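Local coordinates for protein listeriolysin O (Listeria monocytogenes, PDB 4CDB) that binds cholesterol-containing host membranes and, after a major conformational change, assembles into oligomeric pores that lyse the cell, at residues A20-D24 / R227-F232; I27-Y32 / N352-D356; N36-Y40 / A95-V100; N221-P225 / Y254-V258. All coordinates share one frame; numbering follows the deposited sequence.

Contact 1: residues A20-D24 / R227-F232; sequences ADEID and RPSRFF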
loop_
_atom_site.group_PDB
_atom_site.type_symbol
_atom_site.label_atom_id
_atom_site.label_comp_id
_atom_site.label_asym_id
_atom_site.label_seq_id
_atom_site.Cartn_x
_atom_site.Cartn_y
_atom_site.Cartn_z
ATOM N N ALA A 20 -42.235 -18.737 10.897
ATOM C CA ALA A 20 -41.584 -17.446 10.697
ATOM C C ALA A 20 -41.323 -16.771 12.039
ATOM O O ALA A 20 -40.255 -16.202 12.266
ATOM C CB ALA A 20 -42.433 -16.546 9.796
ATOM N N ASP A 21 -42.302 -16.855 12.932
ATOM C CA ASP A 21 -42.172 -16.291 14.266
ATOM C C ASP A 21 -41.103 -17.025 15.078
ATOM O O ASP A 21 -40.351 -16.404 15.825
ATOM C CB ASP A 21 -43.518 -16.329 14.985
ATOM C CG ASP A 21 -43.430 -15.840 16.415
ATOM O OD1 ASP A 21 -43.493 -14.611 16.625
ATOM O OD2 ASP A 21 -43.309 -16.682 17.330
ATOM N N GLU A 22 -41.034 -18.345 14.925
ATOM C CA GLU A 22 -39.998 -19.128 15.593
ATOM C C GLU A 22 -38.609 -18.733 15.099
ATOM O O GLU A 22 -37.659 -18.672 15.876
ATOM C CB GLU A 22 -40.218 -20.628 15.390
ATOM C CG GLU A 22 -41.421 -21.203 16.119
ATOM C CD GLU A 22 -41.624 -22.673 15.814
ATOM O OE1 GLU A 22 -40.916 -23.197 14.928
ATOM O OE2 GLU A 22 -42.487 -23.305 16.459
ATOM N N ILE A 23 -38.494 -18.470 13.801
ATOM C CA ILE A 23 -37.226 -18.025 13.231
ATOM C C ILE A 23 -36.824 -16.668 13.804
ATOM O O ILE A 23 -35.673 -16.471 14.198
ATOM C CB ILE A 23 -37.273 -17.970 11.687
ATOM C CG1 ILE A 23 -37.358 -19.382 11.111
ATOM C CG2 ILE A 23 -36.042 -17.270 11.133
ATOM C CD1 ILE A 23 -37.617 -19.428 9.616
ATOM N N ASP A 24 -37.780 -15.744 13.864
ATOM C CA ASP A 24 -37.533 -14.421 14.432
ATOM C C ASP A 24 -36.953 -14.508 15.840
ATOM O O ASP A 24 -35.924 -13.903 16.130
ATOM C CB ASP A 24 -38.816 -13.585 14.459
ATOM C CG ASP A 24 -39.237 -13.115 13.082
ATOM O OD1 ASP A 24 -38.362 -12.986 12.201
ATOM O OD2 ASP A 24 -40.445 -12.866 12.884
ATOM N N ARG A 227 -38.218 -7.864 9.976
ATOM C CA ARG A 227 -38.178 -9.158 10.645
ATOM C C ARG A 227 -37.078 -10.011 10.035
ATOM O O ARG A 227 -36.917 -10.040 8.814
ATOM C CB ARG A 227 -39.518 -9.883 10.515
ATOM C CG ARG A 227 -40.698 -9.128 11.099
ATOM C CD ARG A 227 -42.007 -9.848 10.806
ATOM N NE ARG A 227 -42.010 -11.207 11.339
ATOM C CZ ARG A 227 -42.952 -12.111 11.088
ATOM N NH1 ARG A 227 -43.979 -11.808 10.306
ATOM N NH2 ARG A 227 -42.864 -13.322 11.620
ATOM N N PRO A 228 -36.308 -10.703 10.889
ATOM C CA PRO A 228 -35.237 -11.594 10.431
ATOM C C PRO A 228 -35.749 -12.691 9.503
ATOM O O PRO A 228 -35.028 -13.126 8.607
ATOM C CB PRO A 228 -34.714 -12.203 11.734
ATOM C CG PRO A 228 -35.005 -11.167 12.771
ATOM C CD PRO A 228 -36.314 -10.551 12.355
ATOM N N SER A 229 -36.988 -13.124 9.712
ATOM C CA SER A 229 -37.564 -14.213 8.928
ATOM C C SER A 229 -37.975 -13.808 7.511
ATOM O O SER A 229 -38.270 -14.668 6.685
ATOM C CB SER A 229 -38.769 -14.814 9.655
ATOM O OG SER A 229 -39.765 -13.835 9.884
ATOM N N ARG A 230 -37.996 -12.507 7.232
ATOM C CA ARG A 230 -38.471 -12.011 5.937
ATOM C C ARG A 230 -37.659 -12.513 4.744
ATOM O O ARG A 230 -38.191 -12.652 3.647
ATOM C CB ARG A 230 -38.532 -10.479 5.916
ATOM C CG ARG A 230 -39.938 -9.911 6.044
ATOM C CD ARG A 230 -40.883 -10.498 4.999
ATOM N NE ARG A 230 -41.057 -9.634 3.832
ATOM C CZ ARG A 230 -40.529 -9.864 2.632
ATOM N NH1 ARG A 230 -39.784 -10.940 2.423
ATOM N NH2 ARG A 230 -40.753 -9.015 1.638
ATOM N N PHE A 231 -36.375 -12.782 4.957
ATOM C CA PHE A 231 -35.504 -13.198 3.860
ATOM C C PHE A 231 -35.628 -14.684 3.532
ATOM O O PHE A 231 -35.210 -15.129 2.463
ATOM C CB PHE A 231 -34.044 -12.835 4.149
ATOM C CG PHE A 231 -33.689 -11.418 3.786
ATOM C CD1 PHE A 231 -34.574 -10.632 3.064
ATOM C CD2 PHE A 231 -32.468 -10.877 4.157
ATOM C CE1 PHE A 231 -34.253 -9.329 2.723
ATOM C CE2 PHE A 231 -32.139 -9.575 3.820
ATOM C CZ PHE A 231 -33.034 -8.799 3.101
ATOM N N PHE A 232 -36.214 -15.448 4.447
ATOM C CA PHE A 232 -36.325 -16.889 4.258
ATOM C C PHE A 232 -37.625 -17.289 3.577
ATOM O O PHE A 232 -38.657 -16.642 3.760
ATOM C CB PHE A 232 -36.193 -17.609 5.598
ATOM C CG PHE A 232 -34.880 -17.370 6.278
ATOM C CD1 PHE A 232 -33.744 -18.049 5.872
ATOM C CD2 PHE A 232 -34.778 -16.461 7.319
ATOM C CE1 PHE A 232 -32.527 -17.828 6.495
ATOM C CE2 PHE A 232 -33.568 -16.237 7.945
ATOM C CZ PHE A 232 -32.442 -16.920 7.533
#

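Contact 2: residues I27-Y32 / N352-D356; sequences IQGLDY and NFLKD. With NA (sodium ion), chain P; ACT (acetate ion), chain D.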
loop_
_atom_site.group_PDB
_atom_site.type_symbol
_atom_site.label_atom_id
_atom_site.label_comp_id
_atom_site.label_asym_id
_atom_site.label_seq_id
_atom_site.Cartn_x
_atom_site.Cartn_y
_atom_site.Cartn_z
ATOM N N ILE A 27 -33.298 -16.088 15.995
ATOM C CA ILE A 27 -32.242 -15.182 15.562
ATOM C C ILE A 27 -32.068 -14.027 16.548
ATOM O O ILE A 27 -30.946 -13.646 16.880
ATOM C CB ILE A 27 -32.496 -14.654 14.133
ATOM C CG1 ILE A 27 -32.494 -15.813 13.136
ATOM C CG2 ILE A 27 -31.447 -13.623 13.738
ATOM C CD1 ILE A 27 -32.711 -15.392 11.694
ATOM N N GLN A 28 -33.185 -13.487 17.030
ATOM C CA GLN A 28 -33.154 -12.413 18.017
ATOM C C GLN A 28 -32.589 -12.884 19.357
ATOM O O GLN A 28 -32.175 -12.074 20.181
ATOM C CB GLN A 28 -34.549 -11.806 18.212
ATOM C CG GLN A 28 -35.053 -11.004 17.018
ATOM C CD GLN A 28 -36.512 -10.594 17.151
ATOM O OE1 GLN A 28 -37.171 -10.900 18.144
ATOM N NE2 GLN A 28 -37.021 -9.894 16.143
ATOM N N GLY A 29 -32.577 -14.196 19.569
ATOM C CA GLY A 29 -32.055 -14.761 20.800
ATOM C C GLY A 29 -30.561 -15.023 20.752
ATOM O O GLY A 29 -29.949 -15.377 21.760
ATOM N N LEU A 30 -29.969 -14.849 19.575
ATOM C CA LEU A 30 -28.543 -15.098 19.393
ATOM C C LEU A 30 -27.702 -14.019 20.068
ATOM O O LEU A 30 -27.716 -12.859 19.656
ATOM C CB LEU A 30 -28.196 -15.188 17.904
ATOM C CG LEU A 30 -28.886 -16.307 17.120
ATOM C CD1 LEU A 30 -28.437 -16.302 15.670
ATOM C CD2 LEU A 30 -28.607 -17.655 17.760
ATOM N N ASP A 31 -26.976 -14.410 21.112
ATOM C CA ASP A 31 -26.113 -13.486 21.838
ATOM C C ASP A 31 -24.674 -13.518 21.326
ATOM O O ASP A 31 -24.012 -14.555 21.363
ATOM C CB ASP A 31 -26.143 -13.786 23.339
ATOM C CG ASP A 31 -27.426 -13.319 23.998
ATOM O OD1 ASP A 31 -27.562 -12.098 24.220
ATOM O OD2 ASP A 31 -28.293 -14.168 24.299
ATOM N N TYR A 32 -24.201 -12.373 20.848
ATOM C CA TYR A 32 -22.821 -12.235 20.405
ATOM C C TYR A 32 -22.427 -10.767 20.396
ATOM O O TYR A 32 -23.286 -9.888 20.312
ATOM C CB TYR A 32 -22.627 -12.843 19.011
ATOM C CG TYR A 32 -23.519 -12.252 17.938
ATOM C CD1 TYR A 32 -24.771 -12.793 17.674
ATOM C CD2 TYR A 32 -23.106 -11.160 17.183
ATOM C CE1 TYR A 32 -25.591 -12.258 16.693
ATOM C CE2 TYR A 32 -23.919 -10.619 16.200
ATOM C CZ TYR A 32 -25.160 -11.172 15.960
ATOM O OH TYR A 32 -25.971 -10.637 14.984
ATOM N N ASN A 352 -24.706 -6.894 6.569
ATOM C CA ASN A 352 -25.457 -6.569 7.776
ATOM C C ASN A 352 -25.873 -7.841 8.496
ATOM O O ASN A 352 -26.290 -8.809 7.859
ATOM C CB ASN A 352 -26.708 -5.754 7.438
ATOM C CG ASN A 352 -26.388 -4.359 6.937
ATOM O OD1 ASN A 352 -25.241 -4.044 6.624
ATOM N ND2 ASN A 352 -27.410 -3.516 6.851
ATOM N N PHE A 353 -25.758 -7.842 9.822
ATOM C CA PHE A 353 -26.270 -8.948 10.623
ATOM C C PHE A 353 -27.787 -8.998 10.477
ATOM O O PHE A 353 -28.445 -7.960 10.456
ATOM C CB PHE A 353 -25.879 -8.782 12.094
ATOM C CG PHE A 353 -24.406 -8.957 12.357
ATOM C CD1 PHE A 353 -23.835 -10.220 12.362
ATOM C CD2 PHE A 353 -23.596 -7.859 12.612
ATOM C CE1 PHE A 353 -22.480 -10.386 12.607
ATOM C CE2 PHE A 353 -22.240 -8.021 12.859
ATOM C CZ PHE A 353 -21.684 -9.286 12.855
ATOM N N LEU A 354 -28.341 -10.201 10.371
ATOM C CA LEU A 354 -29.781 -10.354 10.193
ATOM C C LEU A 354 -30.550 -10.000 11.461
ATOM O O LEU A 354 -31.731 -9.661 11.405
ATOM C CB LEU A 354 -30.125 -11.780 9.753
ATOM C CG LEU A 354 -30.761 -11.929 8.370
ATOM C CD1 LEU A 354 -31.193 -13.369 8.124
ATOM C CD2 LEU A 354 -31.936 -10.973 8.218
ATOM N N LYS A 355 -29.878 -10.074 12.603
ATOM C CA LYS A 355 -30.541 -9.867 13.886
ATOM C C LYS A 355 -31.084 -8.451 14.069
ATOM O O LYS A 355 -32.244 -8.269 14.434
ATOM C CB LYS A 355 -29.600 -10.222 15.037
ATOM C CG LYS A 355 -30.217 -10.062 16.416
ATOM C CD LYS A 355 -29.245 -10.507 17.499
ATOM C CE LYS A 355 -29.841 -10.339 18.885
ATOM N NZ LYS A 355 -28.909 -10.793 19.955
ATOM N N ASP A 356 -30.249 -7.452 13.816
ATOM C CA ASP A 356 -30.644 -6.068 14.050
ATOM C C ASP A 356 -30.314 -5.168 12.866
ATOM O O ASP A 356 -30.300 -3.945 12.999
ATOM C CB ASP A 356 -29.968 -5.536 15.318
ATOM C CG ASP A 356 -28.453 -5.662 15.268
ATOM O OD1 ASP A 356 -27.947 -6.424 14.418
ATOM O OD2 ASP A 356 -27.767 -5.006 16.080
HETATM NA NA NA P . -26.205 -8.210 15.360
HETATM C C ACT D . -26.327 -8.500 18.733
HETATM O O ACT D . -26.495 -9.602 19.300
HETATM O OXT ACT D . -27.010 -8.153 17.745
HETATM C CH3 ACT D . -25.296 -7.553 19.270
HETATM O O HOH W 1 -27.485 -11.967 12.928
#

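Contact 3: residues N36-Y40 / A95-V100; sequences NVLVY and ANSELV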
loop_
_atom_site.group_PDB
_atom_site.type_symbol
_atom_site.label_atom_id
_atom_site.label_comp_id
_atom_site.label_asym_id
_atom_site.label_seq_id
_atom_site.Cartn_x
_atom_site.Cartn_y
_atom_site.Cartn_z
ATOM N N ASN A 36 -16.884 -7.997 17.690
ATOM C CA ASN A 36 -15.820 -8.984 17.858
ATOM C C ASN A 36 -16.050 -10.303 17.115
ATOM O O ASN A 36 -15.314 -11.269 17.315
ATOM C CB ASN A 36 -15.582 -9.255 19.346
ATOM C CG ASN A 36 -15.135 -8.017 20.100
ATOM O OD1 ASN A 36 -14.412 -7.177 19.565
ATOM N ND2 ASN A 36 -15.563 -7.899 21.352
ATOM N N VAL A 37 -17.066 -10.338 16.260
ATOM C CA VAL A 37 -17.383 -11.543 15.496
ATOM C C VAL A 37 -16.433 -11.757 14.313
ATOM O O VAL A 37 -15.966 -12.871 14.074
ATOM C CB VAL A 37 -18.852 -11.529 15.013
ATOM C CG1 VAL A 37 -19.058 -12.494 13.860
ATOM C CG2 VAL A 37 -19.783 -11.867 16.165
ATOM N N LEU A 38 -16.142 -10.685 13.584
ATOM C CA LEU A 38 -15.270 -10.773 12.417
ATOM C C LEU A 38 -13.912 -10.139 12.703
ATOM O O LEU A 38 -13.788 -8.914 12.761
ATOM C CB LEU A 38 -15.922 -10.096 11.210
ATOM C CG LEU A 38 -17.284 -10.644 10.781
ATOM C CD1 LEU A 38 -17.884 -9.776 9.690
ATOM C CD2 LEU A 38 -17.151 -12.077 10.305
ATOM N N VAL A 39 -12.897 -10.980 12.879
ATOM C CA VAL A 39 -11.562 -10.503 13.220
ATOM C C VAL A 39 -10.459 -11.165 12.396
ATOM O O VAL A 39 -10.545 -12.343 12.045
ATOM C CB VAL A 39 -11.251 -10.728 14.716
ATOM C CG1 VAL A 39 -12.069 -9.787 15.582
ATOM C CG2 VAL A 39 -11.517 -12.173 15.100
ATOM N N TYR A 40 -9.425 -10.389 12.085
ATOM C CA TYR A 40 -8.198 -10.936 11.520
ATOM C C TYR A 40 -7.018 -10.652 12.444
ATOM O O TYR A 40 -6.607 -9.502 12.607
ATOM C CB TYR A 40 -7.913 -10.372 10.126
ATOM C CG TYR A 40 -6.519 -10.703 9.640
ATOM C CD1 TYR A 40 -6.182 -12.000 9.270
ATOM C CD2 TYR A 40 -5.536 -9.724 9.566
ATOM C CE1 TYR A 40 -4.906 -12.311 8.834
ATOM C CE2 TYR A 40 -4.258 -10.026 9.130
ATOM C CZ TYR A 40 -3.949 -11.320 8.766
ATOM O OH TYR A 40 -2.679 -11.623 8.331
ATOM N N ALA A 95 -21.612 -15.134 9.292
ATOM C CA ALA A 95 -20.600 -14.166 9.690
ATOM C C ALA A 95 -19.537 -14.858 10.535
ATOM O O ALA A 95 -19.625 -14.874 11.764
ATOM C CB ALA A 95 -21.226 -13.019 10.461
ATOM N N ASN A 96 -18.540 -15.438 9.869
ATOM C CA ASN A 96 -17.435 -16.101 10.557
ATOM C C ASN A 96 -16.089 -15.843 9.886
ATOM O O ASN A 96 -15.949 -14.908 9.095
ATOM C CB ASN A 96 -17.700 -17.605 10.682
ATOM C CG ASN A 96 -18.034 -18.256 9.350
ATOM O OD1 ASN A 96 -17.624 -17.782 8.291
ATOM N ND2 ASN A 96 -18.788 -19.348 9.400
ATOM N N SER A 97 -15.107 -16.682 10.196
ATOM C CA SER A 97 -13.754 -16.512 9.670
ATOM C C SER A 97 -13.687 -16.644 8.149
ATOM O O SER A 97 -12.803 -16.078 7.509
ATOM C CB SER A 97 -12.798 -17.509 10.328
ATOM O OG SER A 97 -13.256 -18.836 10.147
ATOM N N GLU A 98 -14.627 -17.387 7.572
ATOM C CA GLU A 98 -14.659 -17.583 6.124
ATOM C C GLU A 98 -15.058 -16.307 5.392
ATOM O O GLU A 98 -14.664 -16.093 4.248
ATOM C CB GLU A 98 -15.600 -18.730 5.748
ATOM C CG GLU A 98 -15.116 -20.103 6.187
ATOM C CD GLU A 98 -13.852 -20.538 5.469
ATOM O OE1 GLU A 98 -12.751 -20.132 5.897
ATOM O OE2 GLU A 98 -13.959 -21.289 4.477
ATOM N N LEU A 99 -15.845 -15.464 6.054
ATOM C CA LEU A 99 -16.177 -14.151 5.513
ATOM C C LEU A 99 -14.947 -13.252 5.556
ATOM O O LEU A 99 -14.726 -12.438 4.658
ATOM C CB LEU A 99 -17.326 -13.512 6.297
ATOM C CG LEU A 99 -17.755 -12.108 5.862
ATOM C CD1 LEU A 99 -18.089 -12.092 4.385
ATOM C CD2 LEU A 99 -18.944 -11.637 6.677
ATOM N N VAL A 100 -14.151 -13.404 6.609
ATOM C CA VAL A 100 -12.904 -12.660 6.741
ATOM C C VAL A 100 -11.906 -13.125 5.681
ATOM O O VAL A 100 -11.143 -12.327 5.137
ATOM C CB VAL A 100 -12.299 -12.824 8.152
ATOM C CG1 VAL A 100 -10.981 -12.073 8.266
ATOM C CG2 VAL A 100 -13.278 -12.330 9.201
#

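Contact 4: residues N221-P225 / Y254-V258; sequences NVNEP and YISSV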
loop_
_atom_site.group_PDB
_atom_site.type_symbol
_atom_site.label_atom_id
_atom_site.label_comp_id
_atom_site.label_asym_id
_atom_site.label_seq_id
_atom_site.Cartn_x
_atom_site.Cartn_y
_atom_site.Cartn_z
ATOM N N ASN A 221 -28.085 -1.859 -3.600
ATOM C CA ASN A 221 -28.383 -2.215 -2.216
ATOM C C ASN A 221 -29.740 -2.910 -2.049
ATOM O O ASN A 221 -30.573 -2.900 -2.959
ATOM C CB ASN A 221 -28.283 -0.988 -1.307
ATOM C CG ASN A 221 -29.308 0.072 -1.644
ATOM O OD1 ASN A 221 -29.870 0.080 -2.738
ATOM N ND2 ASN A 221 -29.557 0.977 -0.706
ATOM N N VAL A 222 -29.946 -3.511 -0.879
ATOM C CA VAL A 222 -31.147 -4.290 -0.598
ATOM C C VAL A 222 -31.929 -3.658 0.549
ATOM O O VAL A 222 -31.342 -3.040 1.436
ATOM C CB VAL A 222 -30.777 -5.738 -0.209
ATOM C CG1 VAL A 222 -32.008 -6.621 -0.164
ATOM C CG2 VAL A 222 -29.782 -6.303 -1.196
ATOM N N ASN A 223 -33.252 -3.801 0.523
ATOM C CA ASN A 223 -34.097 -3.349 1.625
ATOM C C ASN A 223 -33.685 -4.003 2.942
ATOM O O ASN A 223 -33.206 -5.135 2.953
ATOM C CB ASN A 223 -35.564 -3.675 1.338
ATOM C CG ASN A 223 -35.841 -5.167 1.347
ATOM O OD1 ASN A 223 -35.495 -5.880 0.406
ATOM N ND2 ASN A 223 -36.475 -5.646 2.413
ATOM N N GLU A 224 -33.861 -3.285 4.047
ATOM C CA GLU A 224 -33.593 -3.850 5.365
ATOM C C GLU A 224 -34.891 -4.347 5.994
ATOM O O GLU A 224 -35.733 -3.547 6.400
ATOM C CB GLU A 224 -32.908 -2.827 6.275
ATOM C CG GLU A 224 -31.526 -2.393 5.803
ATOM C CD GLU A 224 -30.827 -1.469 6.786
ATOM O OE1 GLU A 224 -31.438 -1.120 7.818
ATOM O OE2 GLU A 224 -29.664 -1.093 6.527
ATOM N N PRO A 225 -35.051 -5.676 6.079
ATOM C CA PRO A 225 -36.285 -6.285 6.588
ATOM C C PRO A 225 -36.523 -5.972 8.062
ATOM O O PRO A 225 -35.577 -5.952 8.853
ATOM C CB PRO A 225 -36.036 -7.785 6.399
ATOM C CG PRO A 225 -34.551 -7.923 6.430
ATOM C CD PRO A 225 -34.028 -6.687 5.758
ATOM N N TYR A 254 -26.488 -10.810 5.839
ATOM C CA TYR A 254 -26.797 -10.674 4.422
ATOM C C TYR A 254 -25.962 -9.582 3.762
ATOM O O TYR A 254 -25.539 -8.626 4.414
ATOM C CB TYR A 254 -28.291 -10.405 4.204
ATOM C CG TYR A 254 -28.779 -9.085 4.756
ATOM C CD1 TYR A 254 -29.095 -8.950 6.100
ATOM C CD2 TYR A 254 -28.937 -7.978 3.930
ATOM C CE1 TYR A 254 -29.545 -7.746 6.611
ATOM C CE2 TYR A 254 -29.388 -6.771 4.432
ATOM C CZ TYR A 254 -29.691 -6.662 5.773
ATOM O OH TYR A 254 -30.139 -5.466 6.280
ATOM N N ILE A 255 -25.719 -9.735 2.466
ATOM C CA ILE A 255 -25.020 -8.711 1.705
ATOM C C ILE A 255 -25.980 -7.555 1.429
ATOM O O ILE A 255 -26.895 -7.673 0.613
ATOM C CB ILE A 255 -24.441 -9.283 0.397
ATOM C CG1 ILE A 255 -23.493 -10.449 0.704
ATOM C CG2 ILE A 255 -23.719 -8.205 -0.390
ATOM C CD1 ILE A 255 -22.820 -11.044 -0.518
ATOM N N SER A 256 -25.770 -6.442 2.128
ATOM C CA SER A 256 -26.677 -5.299 2.063
ATOM C C SER A 256 -26.426 -4.393 0.858
ATOM O O SER A 256 -27.325 -3.686 0.411
ATOM C CB SER A 256 -26.601 -4.489 3.361
ATOM O OG SER A 256 -25.259 -4.153 3.673
ATOM N N SER A 257 -25.204 -4.420 0.333
ATOM C CA SER A 257 -24.840 -3.569 -0.795
ATOM C C SER A 257 -23.610 -4.099 -1.519
ATOM O O SER A 257 -22.678 -4.587 -0.885
ATOM C CB SER A 257 -24.581 -2.139 -0.318
ATOM O OG SER A 257 -24.247 -1.294 -1.403
ATOM N N VAL A 258 -23.613 -4.001 -2.847
ATOM C CA VAL A 258 -22.482 -4.440 -3.655
ATOM C C VAL A 258 -22.007 -3.318 -4.571
ATOM O O VAL A 258 -22.806 -2.708 -5.285
ATOM C CB VAL A 258 -22.837 -5.665 -4.529
ATOM C CG1 VAL A 258 -21.657 -6.050 -5.419
ATOM C CG2 VAL A 258 -23.261 -6.844 -3.665
#

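Contact 1: residues A20-D24 / R227-F232
The guanidinium group of Arg227 has Asp24 OD2 at its edge, almost exactly in its plane, with the backbone N of Asp21 also near that plane. Its NE and NH2 reach side-on and converge on this single oxygen, Asp24 OD2, each at 2.8 Å, to make a salt bridge. The carboxylate is not coplanar with its partner, since the two planes stand 63° apart. A bend at chi3 (58°) turns the end of the arginine back toward helix 14-28, where NH2 also comes 3.7 Å from Ala20 CB. The other carboxylate oxygen also has two donors: Asp24 OD1 accepts from Ser229 N at 2.8 Å, nearly in line with its C-O bond, and from Ser229 OG, which approaches from above the carboxylate plane. Four donor bonds therefore fix the rotation of this buried acid and probably favour its charged form. Pro228 CD presses on the same oxygen, 3.2 Å from Asp24 OD1. From the preceding helix residue, Ile23 CG2 meets the Phe232 ring obliquely, 4.1 Å from Phe232 CD2, and also packs on Ser229 CB. The contact thus joins the N-terminal helix 14-28 to the loop between strand 207-222 and helix 238-243; Leu241 of the latter helix touches both Ile23 and Phe232, while Leu92 of strand 92-94 also packs on the Phe232 side chain.

Contact 2: residues I27-Y32 / N352-D356
A sodium site and an extended lysine join the end of helix 14-28 and the loop after it to the turn that follows strand 345-353, in a partly buried contact. The sodium ion is bound by Tyr32 OH at 2.5 Å, by Asp356 OD1 and by an acetate oxygen, OXT; the acetate probably comes from the crystallisation liquor. Lys355 lies fully stretched alongside the Tyr32 ring, the two side chains running in opposite directions. With CG anti to the backbone N (chi1 -179°) and every later torsion also near 180°, its ammonium group is carried out to the backbone of the other segment. There NZ donates to acetate O at 2.8 Å; it also points at Leu30 O, but so closely in the model that this second bond is doubtful. That acetate oxygen sits 3.8 Å above the Tyr32 plane, over the ring centre. Tyr32 and Phe353 form an oblique aromatic pair, with planes at 47°, in which Tyr32 CE2 lies over one Phe353 face toward its rim, 3.9 Å from Phe353 CD1. A water donates to Tyr32 OH at 2.9 Å and accepts from Lys355 N, bridging the two segments. Ile27 adds an apolar flank, its CG2 3.9 Å from Lys355 CA. Strand 252-260 lies beside this junction: its Pro252 meets Ile27 and Leu30, and its Tyr254 packs on Leu354.

Contact 3: residues N36-Y40 / A95-V100
With CG anti to its carbonyl carbon (chi1 -58°) and chi2 extended at 173°, Leu38 sends both methyls to the start of helix 97-100. CD2 lies against the backbone there, 3.3 Å from Asn96 O, while CD1 meets Leu99 CD2 at 3.7 Å, the two leucine side chains crossing obliquely. Val100 brings up two methyl groups: CG2 packs on Leu38 CB at 4.0 Å, and CG1 lies against Tyr40 CB and Val39 O. At the other end Val37 CG1 reaches across to Ala95, 3.2 Å from Ala95 O and 4.1 Å from Ala95 CB. No hydrogen bond links the segments, and apolar contact holds them together. The helix start is fixed separately by Asn96 at the N-cap, whose OD1 accepts from Glu98 N at 3.1 Å, with the donor above the carbonyl plane; its ND2 is tied to Asn250. Polar Tyr40 OH points elsewhere, to Ser177. The contact therefore sets the single-turn helix 97-100 and the residues before it against the approach to strand 39-41, which runs parallel to strand 362-385 and bonds to Lys363 and Asn365, while Phe353 and Tyr349 of strand 345-353 pack on Ala95 and Leu99.

Contact 4: residues N221-P225 / Y254-V258
Strands 207-222 and 252-260 run antiparallel here, Asn221 facing Ser257 in a non-hydrogen-bonded pair before the first chain leaves the sheet. The bridge belongs to the large antiparallel sheet of this cholesterol-dependent cytolysin. Beyond the pair, Val222 N donates to Ser256 O at 2.9 Å, with an N-H...O angle of 148°. The same carbonyl oxygen receives a CA-H...O contact from Asn221 CA at 3.2 Å. On the face shared by the bridged pair, Asn221 CB touches Ser257 CB at 4.0 Å, whereas the asparagine amide turns away from the other strand. Val222 CG2 reaches the backbone of the other strand, 3.7 Å from Ile255 O. Past the end of strand 207-222 the chains are joined by side chains instead. Tyr254, with CG between its backbone N and carbonyl carbon (chi1 65°), swings its ring out toward the departing chain. Glu224 crosses it at about a right angle, the carboxylate and ring planes 77° apart, while Pro225 and Tyr254 approach each other from opposite directions, Pro225 CD lying obliquely to the ring. The phenol is held from outside the two segments by Asn357 OD1, with a weak bond from Asn352 ND2, and Ser256 OG is bonded to Thr350, so strand 345-353, the other neighbour of 252-260, and the loop after it supply polar partners. The aliphatic part of the glutamate meets the hydroxyl directly: Glu224 CG lies 3.4 Å from Tyr254 OH.

Overall arrangement
From the N terminus, helix 14-28 enters contact 1 and then, at its end, contact 2, whose partners lie 203 and 320 residues on; these two long closures cross. The chain next reaches strand 39-41, where contact 3 closes a shorter loop lying wholly within both. Contact 4, closed over 29 residues between strands 207-222 and 252-260, falls within contact 2 but crosses contact 1. Contact 2 touches the other three: Phe232 and Pro228 meet Leu354 and Ile27, Val37 and Ala95 meet Tyr32 and Phe353, and Asn352 pairs with Tyr254. Phe231 ties contact 1 to contact 4. Together they tie the N-terminal helix, the large antiparallel sheet and, through strand 39-41, the mixed sheet.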